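Side-chain contacts in coproheme decarboxylase (Thermus thermophilus, PDB 1VDH), which catalyses the hydrogen-peroxide-dependent decarboxylation of coproheme to heme b, the last step of the coproporphyrin-dependent pathway, working as a homopentamer: residues 22-26 / 27-31; 65-69 / 70-74; 81-84 / 85-89; 236-240 / 241-245. All blocks are in the same frame, centred on the assembly; numbering follows the deposited sequence.

Interaction 1: 22-26 / 27-31; sequences RLLDF and ARWFS
Asp25 meets Arg28 where strand 10-24 gives way to helix 26-31, and Asp25 is the N-cap of the helix. Asp25 OD1 accepts from Arg28 N at 3.2 Å in a nearly straight bond (167°), the amide coming from above the carboxylate plane. The side chain gets there because CG lies opposite the backbone N about CA–CB (chi1 -174°), folding the acid over the first turn. A water joins in, donating to Asp25 OD1 and accepting from Ala27 N at 2.8 Å, and the helical bonds begin with Trp29 N to Asp25 O at 2.9 Å and Phe30 N to Phe26 O. Alanine in place of Asp25 would probably leave Arg28 N without its acceptor and the water held more loosely, fraying the first turn.

The charges play a smaller part: Asp25 OD2 stands 4.1 Å from Arg28 NE, beyond salt-bridge range, and the guanidinium gives NH1 to Arg100 O.

Apolar contacts occupy another side of the turn. The Phe26 and Phe30 rings run alongside each other, meeting at their rims with planes 16° apart; Phe26 CD2 is 3.4 Å from Phe30 CE1. Leu24 CD2 sits over the centre of the Phe26 ring, while its CD1 reaches Trp29 CB at 4.1 Å. The Trp29 indole extends to Phe98 and Tyr101, edge-to-face with both, its NE1 bonded to Leu247 O.

A short acid suits the cap because it can satisfy an amide that has no earlier helical carbonyl, and its negative charge probably interacts favourably with the helix dipole.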
loop_
_atom_site.group_PDB
_atom_site.type_symbol
_atom_site.label_atom_id
_atom_site.label_comp_id
_atom_site.label_asym_id
_atom_site.label_seq_id
_atom_site.Cartn_x
_atom_site.Cartn_y
_atom_site.Cartn_z
ATOM N N ARG A 22 -1.889 3.490 19.083
ATOM C CA ARG A 22 -1.332 4.815 18.860
ATOM C C ARG A 22 0.183 4.813 18.990
ATOM O O ARG A 22 0.765 3.934 19.638
ATOM C CB ARG A 22 -1.927 5.819 19.854
ATOM C CG ARG A 22 -3.440 5.759 19.929
ATOM C CD ARG A 22 -4.075 7.125 19.835
ATOM N NE ARG A 22 -5.522 7.012 19.969
ATOM C CZ ARG A 22 -6.364 8.037 19.977
ATOM N NH1 ARG A 22 -5.909 9.277 19.850
ATOM N NH2 ARG A 22 -7.660 7.816 20.133
ATOM N N LEU A 23 0.811 5.779 18.325
ATOM C CA LEU A 23 2.259 5.944 18.364
ATOM C C LEU A 23 2.564 7.159 19.226
ATOM O O LEU A 23 1.868 8.176 19.152
ATOM C CB LEU A 23 2.818 6.163 16.957
ATOM C CG LEU A 23 2.931 4.932 16.056
ATOM C CD1 LEU A 23 3.192 5.388 14.634
ATOM C CD2 LEU A 23 4.059 4.010 16.554
ATOM N N LEU A 24 3.602 7.055 20.044
ATOM C CA LEU A 24 3.991 8.155 20.913
ATOM C C LEU A 24 5.037 9.045 20.252
ATOM O O LEU A 24 5.999 8.561 19.655
ATOM C CB LEU A 24 4.533 7.612 22.239
ATOM C CG LEU A 24 5.111 8.636 23.224
ATOM C CD1 LEU A 24 3.999 9.521 23.776
ATOM C CD2 LEU A 24 5.833 7.913 24.354
ATOM N N ASP A 25 4.811 10.352 20.297
ATOM C CA ASP A 25 5.780 11.285 19.749
ATOM C C ASP A 25 6.777 11.477 20.897
ATOM O O ASP A 25 6.624 12.383 21.722
ATOM C CB ASP A 25 5.112 12.615 19.378
ATOM C CG ASP A 25 6.059 13.573 18.653
ATOM O OD1 ASP A 25 7.295 13.427 18.772
ATOM O OD2 ASP A 25 5.559 14.484 17.964
ATOM N N PHE A 26 7.763 10.584 20.964
ATOM C CA PHE A 26 8.789 10.612 22.008
ATOM C C PHE A 26 9.481 11.961 22.161
ATOM O O PHE A 26 9.565 12.493 23.266
ATOM C CB PHE A 26 9.847 9.527 21.763
ATOM C CG PHE A 26 9.418 8.150 22.181
ATOM C CD1 PHE A 26 8.586 7.386 21.368
ATOM C CD2 PHE A 26 9.848 7.613 23.391
ATOM C CE1 PHE A 26 8.187 6.105 21.754
ATOM C CE2 PHE A 26 9.455 6.336 23.790
ATOM C CZ PHE A 26 8.621 5.579 22.971
ATOM N N ALA A 27 9.977 12.502 21.050
ATOM C CA ALA A 27 10.671 13.783 21.047
ATOM C C ALA A 27 9.853 14.900 21.689
ATOM O O ALA A 27 10.358 15.629 22.544
ATOM C CB ALA A 27 11.059 14.168 19.624
ATOM N N ARG A 28 8.592 15.029 21.282
ATOM C CA ARG A 28 7.720 16.066 21.826
ATOM C C ARG A 28 7.339 15.836 23.281
ATOM O O ARG A 28 7.331 16.773 24.075
ATOM C CB ARG A 28 6.451 16.213 20.988
ATOM C CG ARG A 28 6.590 17.139 19.790
ATOM C CD ARG A 28 5.594 18.289 19.883
ATOM N NE ARG A 28 4.207 17.821 19.938
ATOM C CZ ARG A 28 3.233 18.424 20.615
ATOM N NH1 ARG A 28 2.008 17.921 20.597
ATOM N NH2 ARG A 28 3.479 19.524 21.317
ATOM N N TRP A 29 7.024 14.593 23.627
ATOM C CA TRP A 29 6.636 14.268 24.993
ATOM C C TRP A 29 7.760 14.477 26.005
ATOM O O TRP A 29 7.575 15.163 27.010
ATOM C CB TRP A 29 6.130 12.828 25.085
ATOM C CG TRP A 29 5.853 12.401 26.497
ATOM C CD1 TRP A 29 6.598 11.543 27.256
ATOM C CD2 TRP A 29 4.761 12.824 27.322
ATOM N NE1 TRP A 29 6.037 11.406 28.505
ATOM C CE2 TRP A 29 4.908 12.179 28.572
ATOM C CE3 TRP A 29 3.671 13.684 27.126
ATOM C CZ2 TRP A 29 4.002 12.365 29.622
ATOM C CZ3 TRP A 29 2.768 13.868 28.173
ATOM C CH2 TRP A 29 2.942 13.210 29.403
ATOM N N PHE A 30 8.916 13.876 25.740
ATOM C CA PHE A 30 10.053 13.980 26.649
ATOM C C PHE A 30 10.748 15.343 26.672
ATOM O O PHE A 30 11.578 15.601 27.545
ATOM C CB PHE A 30 11.047 12.841 26.388
ATOM C CG PHE A 30 10.519 11.482 26.783
ATOM C CD1 PHE A 30 9.901 10.659 25.847
ATOM C CD2 PHE A 30 10.604 11.045 28.104
ATOM C CE1 PHE A 30 9.371 9.422 26.218
ATOM C CE2 PHE A 30 10.077 9.809 28.486
ATOM C CZ PHE A 30 9.458 8.996 27.541
ATOM N N SER A 31 10.387 16.219 25.734
ATOM C CA SER A 31 10.960 17.563 25.670
ATOM C C SER A 31 9.972 18.605 26.189
ATOM O O SER A 31 10.314 19.778 26.334
ATOM C CB SER A 31 11.352 17.920 24.235
ATOM O OG SER A 31 12.335 17.029 23.741
HETATM O O HOH W 1 9.775 11.470 18.435
#

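Interaction 2: 65-69 / 70-74; sequences YQVVG and HKADL
Val67 and Leu74 are turned by their first torsions onto the backbone of the facing arm. In Val67, CG1 lies opposite the backbone N (chi1 -175°), and CB and CG1 border Ala72, with CB 3.4 Å from Ala72 O. Leu74 has CG opposite its own carbonyl carbon (chi1 -70°), which carries CD2 to 3.5 Å from Tyr65 O.

The motif is a β-hairpin: strand 61-67 returns antiparallel as strand 74-80, within the antiparallel sheet of the chlorite dismutase-type barrel. Gln66 and Leu74 form a non-hydrogen-bonded pair. Beside them Val67 N donates to Asp73 O at 2.8 Å, almost straight at the hydrogen but from above the carbonyl plane. On the side paired with strand 10-24, Asp73 and Leu74 both face Arg22 in a classic bulge, and Asp73 OD1 accepts from Leu24 N.

Gly69 suits the turn because its backbone, at phi 92°, would jam a β-carbon against the preceding carbonyl oxygen. The small Ala72 methyl packs against Val67 CG1. Polar residues fit the loop end, which meets a second subunit: His70 ND1 bonds Ser107 of that subunit, and Lys71 forms a salt bridge with its Asp194. Lys71 also lies about 9 Å, side chain to side chain, from Tyr145, the predicted active-site residue.

Lys71 closes back on the loop through one water, which accepts from its N and NZ, both at 3.1 Å, and donates to Val68 O at 2.8 Å.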
loop_
_atom_site.group_PDB
_atom_site.type_symbol
_atom_site.label_atom_id
_atom_site.label_comp_id
_atom_site.label_asym_id
_atom_site.label_seq_id
_atom_site.Cartn_x
_atom_site.Cartn_y
_atom_site.Cartn_z
ATOM N N TYR A 65 -1.508 -1.343 26.863
ATOM C CA TYR A 65 -0.269 -2.073 26.608
ATOM C C TYR A 65 0.847 -1.307 25.923
ATOM O O TYR A 65 0.601 -0.372 25.162
ATOM C CB TYR A 65 -0.571 -3.295 25.739
ATOM C CG TYR A 65 -1.711 -4.148 26.226
ATOM C CD1 TYR A 65 -1.468 -5.324 26.934
ATOM C CD2 TYR A 65 -3.033 -3.793 25.967
ATOM C CE1 TYR A 65 -2.510 -6.126 27.372
ATOM C CE2 TYR A 65 -4.085 -4.589 26.402
ATOM C CZ TYR A 65 -3.813 -5.755 27.103
ATOM O OH TYR A 65 -4.843 -6.555 27.524
ATOM N N GLN A 66 2.081 -1.724 26.202
ATOM C CA GLN A 66 3.258 -1.147 25.566
ATOM C C GLN A 66 3.511 -2.107 24.412
ATOM O O GLN A 66 3.817 -3.278 24.631
ATOM C CB GLN A 66 4.461 -1.141 26.511
ATOM C CG GLN A 66 5.714 -0.542 25.874
ATOM C CD GLN A 66 6.890 -0.450 26.830
ATOM O OE1 GLN A 66 8.041 -0.291 26.407
ATOM N NE2 GLN A 66 6.609 -0.535 28.123
ATOM N N VAL A 67 3.372 -1.611 23.188
ATOM C CA VAL A 67 3.530 -2.436 21.994
ATOM C C VAL A 67 4.918 -2.331 21.363
ATOM O O VAL A 67 5.414 -1.238 21.117
ATOM C CB VAL A 67 2.445 -2.067 20.942
ATOM C CG1 VAL A 67 2.507 -3.011 19.739
ATOM C CG2 VAL A 67 1.060 -2.117 21.575
ATOM N N VAL A 68 5.529 -3.478 21.080
ATOM C CA VAL A 68 6.858 -3.505 20.469
ATOM C C VAL A 68 6.805 -3.164 18.978
ATOM O O VAL A 68 5.816 -3.458 18.302
ATOM C CB VAL A 68 7.524 -4.910 20.638
ATOM C CG1 VAL A 68 6.738 -5.981 19.869
ATOM C CG2 VAL A 68 8.977 -4.875 20.181
ATOM N N GLY A 69 7.850 -2.502 18.484
ATOM C CA GLY A 69 7.928 -2.188 17.066
ATOM C C GLY A 69 7.389 -0.856 16.587
ATOM O O GLY A 69 6.862 -0.068 17.366
ATOM N N HIS A 70 7.489 -0.631 15.278
ATOM C CA HIS A 70 7.044 0.620 14.668
ATOM C C HIS A 70 5.550 0.709 14.379
ATOM O O HIS A 70 5.046 1.792 14.067
ATOM C CB HIS A 70 7.807 0.872 13.366
ATOM C CG HIS A 70 7.314 0.057 12.206
ATOM N ND1 HIS A 70 7.396 -1.318 12.173
ATOM C CD2 HIS A 70 6.717 0.426 11.047
ATOM C CE1 HIS A 70 6.870 -1.763 11.044
ATOM N NE2 HIS A 70 6.451 -0.724 10.344
ATOM N N LYS A 71 4.846 -0.413 14.482
ATOM C CA LYS A 71 3.423 -0.433 14.173
ATOM C C LYS A 71 2.537 0.304 15.170
ATOM O O LYS A 71 1.474 0.793 14.804
ATOM C CB LYS A 71 2.932 -1.869 13.962
ATOM C CG LYS A 71 3.674 -2.621 12.848
ATOM C CD LYS A 71 2.922 -3.878 12.421
ATOM C CE LYS A 71 2.655 -4.827 13.585
ATOM N NZ LYS A 71 3.873 -5.537 14.061
ATOM N N ALA A 72 2.993 0.395 16.415
ATOM C CA ALA A 72 2.262 1.085 17.482
ATOM C C ALA A 72 3.120 1.066 18.737
ATOM O O ALA A 72 3.981 0.210 18.871
ATOM C CB ALA A 72 0.933 0.386 17.760
ATOM N N ASP A 73 2.859 1.991 19.658
ATOM C CA ASP A 73 3.596 2.070 20.922
ATOM C C ASP A 73 2.670 1.764 22.095
ATOM O O ASP A 73 3.080 1.159 23.077
ATOM C CB ASP A 73 4.202 3.462 21.107
ATOM C CG ASP A 73 5.273 3.766 20.091
ATOM O OD1 ASP A 73 5.419 4.946 19.710
ATOM O OD2 ASP A 73 5.979 2.823 19.681
ATOM N N LEU A 74 1.421 2.205 21.991
ATOM C CA LEU A 74 0.441 1.964 23.039
ATOM C C LEU A 74 -0.863 1.445 22.452
ATOM O O LEU A 74 -1.324 1.916 21.410
ATOM C CB LEU A 74 0.169 3.250 23.836
ATOM C CG LEU A 74 1.259 3.801 24.769
ATOM C CD1 LEU A 74 0.903 5.226 25.203
ATOM C CD2 LEU A 74 1.419 2.899 25.988
HETATM O O HOH W 2 5.337 -3.300 15.564
#

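Interaction 3: 81-84 / 85-89; sequences PGLD and PLLEA
Leu83 and Leu87, one helical turn apart, make the apolar contact: Leu83 CG lies 3.9 Å from Leu87 CD1, the two side chains crossing at a slant. Leu87 swings back to it because its CG stands opposite the carbonyl carbon (chi1 -75°). Branched, flexible leucines suit a face that is buried against other parts of the pentamer.

The backbone positions this pair. Leu83 O takes Leu87 N at 2.9 Å (164° at the hydrogen) and, weakly, Leu86 N, while Asp84 O takes Glu88 N at 3.0 Å. Pro85 has no N-H to offer, which costs nothing in a first turn, and its CD lies 3.4 Å from Gly82 O. That oxygen is buried without a polar partner, with Leu86 CG also beside it. An alanine in place of Pro85 would probably lose the ring's packing on Gly82 O and Arg80 and let the first turn flex more.

Farther out, Leu86 packs on His16, Leu18 and Tyr109 of the sheet. Across the interface Leu87 touches Gln66 of another subunit, whose Tyr141 bonds Asp84 OD1. This is the proline-bearing first turn of an α-helix, here helix 83-95, lying between its own sheet and a neighbouring subunit.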
loop_
_atom_site.group_PDB
_atom_site.type_symbol
_atom_site.label_atom_id
_atom_site.label_comp_id
_atom_site.label_asym_id
_atom_site.label_seq_id
_atom_site.Cartn_x
_atom_site.Cartn_y
_atom_site.Cartn_z
ATOM N N PRO A 81 -20.823 -2.785 26.292
ATOM C CA PRO A 81 -22.083 -3.406 25.856
ATOM C C PRO A 81 -22.603 -2.903 24.500
ATOM O O PRO A 81 -23.581 -3.438 23.978
ATOM C CB PRO A 81 -23.057 -3.039 26.983
ATOM C CG PRO A 81 -22.176 -2.849 28.169
ATOM C CD PRO A 81 -21.010 -2.097 27.582
ATOM N N GLY A 82 -21.951 -1.887 23.936
ATOM C CA GLY A 82 -22.377 -1.350 22.649
ATOM C C GLY A 82 -21.342 -0.446 22.003
ATOM O O GLY A 82 -20.268 -0.230 22.569
ATOM N N LEU A 83 -21.664 0.101 20.831
ATOM C CA LEU A 83 -20.744 0.989 20.119
ATOM C C LEU A 83 -20.626 2.372 20.755
ATOM O O LEU A 83 -19.532 2.934 20.832
ATOM C CB LEU A 83 -21.158 1.134 18.647
ATOM C CG LEU A 83 -20.357 2.114 17.777
ATOM C CD1 LEU A 83 -18.878 1.744 17.746
ATOM C CD2 LEU A 83 -20.935 2.135 16.361
ATOM N N ASP A 84 -21.747 2.909 21.230
ATOM C CA ASP A 84 -21.759 4.237 21.836
ATOM C C ASP A 84 -20.720 4.449 22.934
ATOM O O ASP A 84 -19.993 5.442 22.904
ATOM C CB ASP A 84 -23.170 4.603 22.312
ATOM C CG ASP A 84 -24.135 4.811 21.157
ATOM O OD1 ASP A 84 -23.797 4.450 20.005
ATOM O OD2 ASP A 84 -25.233 5.345 21.399
ATOM N N PRO A 85 -20.642 3.537 23.922
ATOM C CA PRO A 85 -19.644 3.708 24.985
ATOM C C PRO A 85 -18.214 3.651 24.429
ATOM O O PRO A 85 -17.301 4.241 25.000
ATOM C CB PRO A 85 -19.923 2.522 25.912
ATOM C CG PRO A 85 -21.383 2.258 25.711
ATOM C CD PRO A 85 -21.534 2.400 24.221
ATOM N N LEU A 86 -18.020 2.942 23.317
ATOM C CA LEU A 86 -16.692 2.845 22.700
ATOM C C LEU A 86 -16.338 4.153 22.009
ATOM O O LEU A 86 -15.217 4.650 22.134
ATOM C CB LEU A 86 -16.628 1.688 21.702
ATOM C CG LEU A 86 -16.680 0.288 22.315
ATOM C CD1 LEU A 86 -16.659 -0.753 21.213
ATOM C CD2 LEU A 86 -15.509 0.096 23.265
ATOM N N LEU A 87 -17.299 4.701 21.268
ATOM C CA LEU A 87 -17.107 5.974 20.580
ATOM C C LEU A 87 -16.769 7.042 21.620
ATOM O O LEU A 87 -15.962 7.937 21.369
ATOM C CB LEU A 87 -18.385 6.372 19.837
ATOM C CG LEU A 87 -18.707 5.615 18.552
ATOM C CD1 LEU A 87 -20.121 5.957 18.101
ATOM C CD2 LEU A 87 -17.687 5.978 17.468
ATOM N N GLU A 88 -17.403 6.935 22.784
ATOM C CA GLU A 88 -17.185 7.866 23.884
ATOM C C GLU A 88 -15.768 7.744 24.445
ATOM O O GLU A 88 -15.075 8.746 24.599
ATOM C CB GLU A 88 -18.210 7.618 24.992
ATOM C CG GLU A 88 -18.083 8.551 26.189
ATOM C CD GLU A 88 -18.948 8.118 27.360
ATOM O OE1 GLU A 88 -18.459 8.167 28.511
ATOM O OE2 GLU A 88 -20.114 7.724 27.135
ATOM N N ALA A 89 -15.341 6.515 24.737
ATOM C CA ALA A 89 -14.005 6.266 25.279
ATOM C C ALA A 89 -12.932 6.722 24.293
ATOM O O ALA A 89 -11.917 7.313 24.674
ATOM C CB ALA A 89 -13.834 4.777 25.600
#

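Interaction 4: 236-240 / 241-245; sequences KYLDE and EALRA
Leu238 packs on Ala242 and Leu243 in the tight part of this strand-to-helix turn. Its CD2 touches the Ala242 methyl at 3.8 Å, and its CD1 meets Leu243 CD1 at 3.9 Å, the two leucines crossing at about a right angle. Ala242 suits its place because its small methyl sits against both Leu238 CD2 and the capping oxygen, Asp239 OD1, 3.2 Å from Ala242 CB.

Asp239 is the N-cap. Its CG takes the crowded position between backbone N and carbonyl carbon (chi1 56°), which aims OD1 at Ala242 N. In that 2.8 Å bond (157° at the hydrogen) Ala242 N meets Asp239 OD1 nearly along its C–O axis. The helix then starts with Leu243 N to Asp239 O and Arg244 N to Glu240 O, both 3.0 Å.

The solvent side is looser and charged. Arg244 NH2 forms a salt bridge with Glu241: it lies 2.9 Å from Glu241 OE1, on the syn lone pair of that oxygen, and bonds more weakly to OE2. A water donates to Glu241 OE1 and, at 2.8 Å, to Glu240 OE2, linking two carboxylates that would otherwise probably repel. Glu241 and Arg244 also touch a crystal neighbour, which may influence their pose.

Behind the leucines lies Leu74 of strand 74-80. Leu243, Glu240 and Arg244 rest on Trp41 of helix 34-56, and strand 227-237 feeds the turn from beside strand 61-67.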
loop_
_atom_site.group_PDB
_atom_site.type_symbol
_atom_site.label_atom_id
_atom_site.label_comp_id
_atom_site.label_asym_id
_atom_site.label_seq_id
_atom_site.Cartn_x
_atom_site.Cartn_y
_atom_site.Cartn_z
ATOM N N LYS A 236 2.841 -5.561 26.120
ATOM C CA LYS A 236 2.995 -5.931 27.517
ATOM C C LYS A 236 1.992 -5.116 28.324
ATOM O O LYS A 236 1.955 -3.892 28.203
ATOM C CB LYS A 236 4.417 -5.615 27.993
ATOM C CG LYS A 236 4.658 -5.910 29.466
ATOM C CD LYS A 236 6.080 -5.570 29.864
ATOM C CE LYS A 236 6.287 -5.727 31.365
ATOM N NZ LYS A 236 6.057 -7.121 31.818
ATOM N N TYR A 237 1.162 -5.793 29.117
ATOM C CA TYR A 237 0.165 -5.110 29.941
ATOM C C TYR A 237 0.863 -4.142 30.891
ATOM O O TYR A 237 1.873 -4.488 31.503
ATOM C CB TYR A 237 -0.675 -6.116 30.745
ATOM C CG TYR A 237 -1.701 -5.446 31.639
ATOM C CD1 TYR A 237 -2.959 -5.100 31.150
ATOM C CD2 TYR A 237 -1.385 -5.089 32.953
ATOM C CE1 TYR A 237 -3.876 -4.409 31.941
ATOM C CE2 TYR A 237 -2.295 -4.395 33.754
ATOM C CZ TYR A 237 -3.533 -4.055 33.239
ATOM O OH TYR A 237 -4.411 -3.327 34.004
ATOM N N LEU A 238 0.327 -2.929 30.993
ATOM C CA LEU A 238 0.892 -1.904 31.862
ATOM C C LEU A 238 -0.090 -1.480 32.946
ATOM O O LEU A 238 -1.204 -1.052 32.634
ATOM C CB LEU A 238 1.236 -0.646 31.050
ATOM C CG LEU A 238 2.209 -0.695 29.869
ATOM C CD1 LEU A 238 2.171 0.633 29.123
ATOM C CD2 LEU A 238 3.615 -1.002 30.360
ATOM N N ASP A 239 0.292 -1.623 34.214
ATOM C CA ASP A 239 -0.581 -1.143 35.282
ATOM C C ASP A 239 -0.288 0.356 35.399
ATOM O O ASP A 239 0.524 0.885 34.630
ATOM C CB ASP A 239 -0.377 -1.892 36.616
ATOM C CG ASP A 239 1.064 -1.865 37.129
ATOM O OD1 ASP A 239 1.887 -1.032 36.702
ATOM O OD2 ASP A 239 1.370 -2.696 38.007
ATOM N N GLU A 240 -0.906 1.037 36.358
ATOM C CA GLU A 240 -0.689 2.473 36.500
ATOM C C GLU A 240 0.780 2.879 36.651
ATOM O O GLU A 240 1.252 3.784 35.957
ATOM C CB GLU A 240 -1.521 3.041 37.648
ATOM C CG GLU A 240 -1.596 4.562 37.624
ATOM C CD GLU A 240 -2.391 5.132 38.782
ATOM O OE1 GLU A 240 -3.565 4.743 38.951
ATOM O OE2 GLU A 240 -1.837 5.966 39.522
ATOM N N GLU A 241 1.506 2.201 37.537
ATOM C CA GLU A 241 2.919 2.507 37.754
ATOM C C GLU A 241 3.775 2.231 36.523
ATOM O O GLU A 241 4.696 2.990 36.226
ATOM C CB GLU A 241 3.471 1.730 38.956
ATOM C CG GLU A 241 2.995 2.250 40.308
ATOM C CD GLU A 241 3.376 3.703 40.544
ATOM O OE1 GLU A 241 2.459 4.542 40.685
ATOM O OE2 GLU A 241 4.589 4.007 40.583
ATOM N N ALA A 242 3.478 1.138 35.820
ATOM C CA ALA A 242 4.219 0.777 34.615
ATOM C C ALA A 242 4.037 1.842 33.532
ATOM O O ALA A 242 5.004 2.239 32.882
ATOM C CB ALA A 242 3.772 -0.595 34.100
ATOM N N LEU A 243 2.802 2.308 33.344
ATOM C CA LEU A 243 2.525 3.343 32.343
ATOM C C LEU A 243 3.239 4.632 32.733
ATOM O O LEU A 243 3.814 5.320 31.882
ATOM C CB LEU A 243 1.017 3.590 32.208
ATOM C CG LEU A 243 0.583 4.666 31.203
ATOM C CD1 LEU A 243 1.180 4.379 29.822
ATOM C CD2 LEU A 243 -0.940 4.725 31.130
ATOM N N ARG A 244 3.216 4.945 34.026
ATOM C CA ARG A 244 3.884 6.138 34.531
ATOM C C ARG A 244 5.381 6.077 34.238
ATOM O O ARG A 244 5.957 7.043 33.741
ATOM C CB ARG A 244 3.646 6.302 36.039
ATOM C CG ARG A 244 4.464 7.432 36.649
ATOM C CD ARG A 244 3.784 8.111 37.830
ATOM N NE ARG A 244 3.788 7.304 39.043
ATOM C CZ ARG A 244 4.036 7.782 40.261
ATOM N NH1 ARG A 244 4.315 9.069 40.439
ATOM N NH2 ARG A 244 3.978 6.975 41.309
ATOM N N ALA A 245 5.993 4.928 34.522
ATOM C CA ALA A 245 7.424 4.721 34.292
ATOM C C ALA A 245 7.781 4.835 32.811
ATOM O O ALA A 245 8.802 5.421 32.453
ATOM C CB ALA A 245 7.857 3.358 34.833
HETATM O O HOH W 3 0.916 6.303 39.255
#

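Interaction 2 is the buried one; interactions 1, 3 and 4 are partly buried helix starts. Interactions 1 and 4 both run from a strand of the same sheet into an aspartate-capped helix, but one carries aromatic rings and the other aliphatic packing with a surface salt bridge. Interaction 3 opens its helix with a proline. Interaction 2 touches both interactions 1 and 4: Leu23 CD2 of interaction 1 packs 3.6 Å from its Ala72 CA, and its Gln66 O pairs with Lys236 N of interaction 4. Interaction 3, about 23 Å from interaction 2 between centres, touches none of the other three within its own chain, yet across the subunit boundary its Leu87 meets Gln66 and Lys236 of another copy.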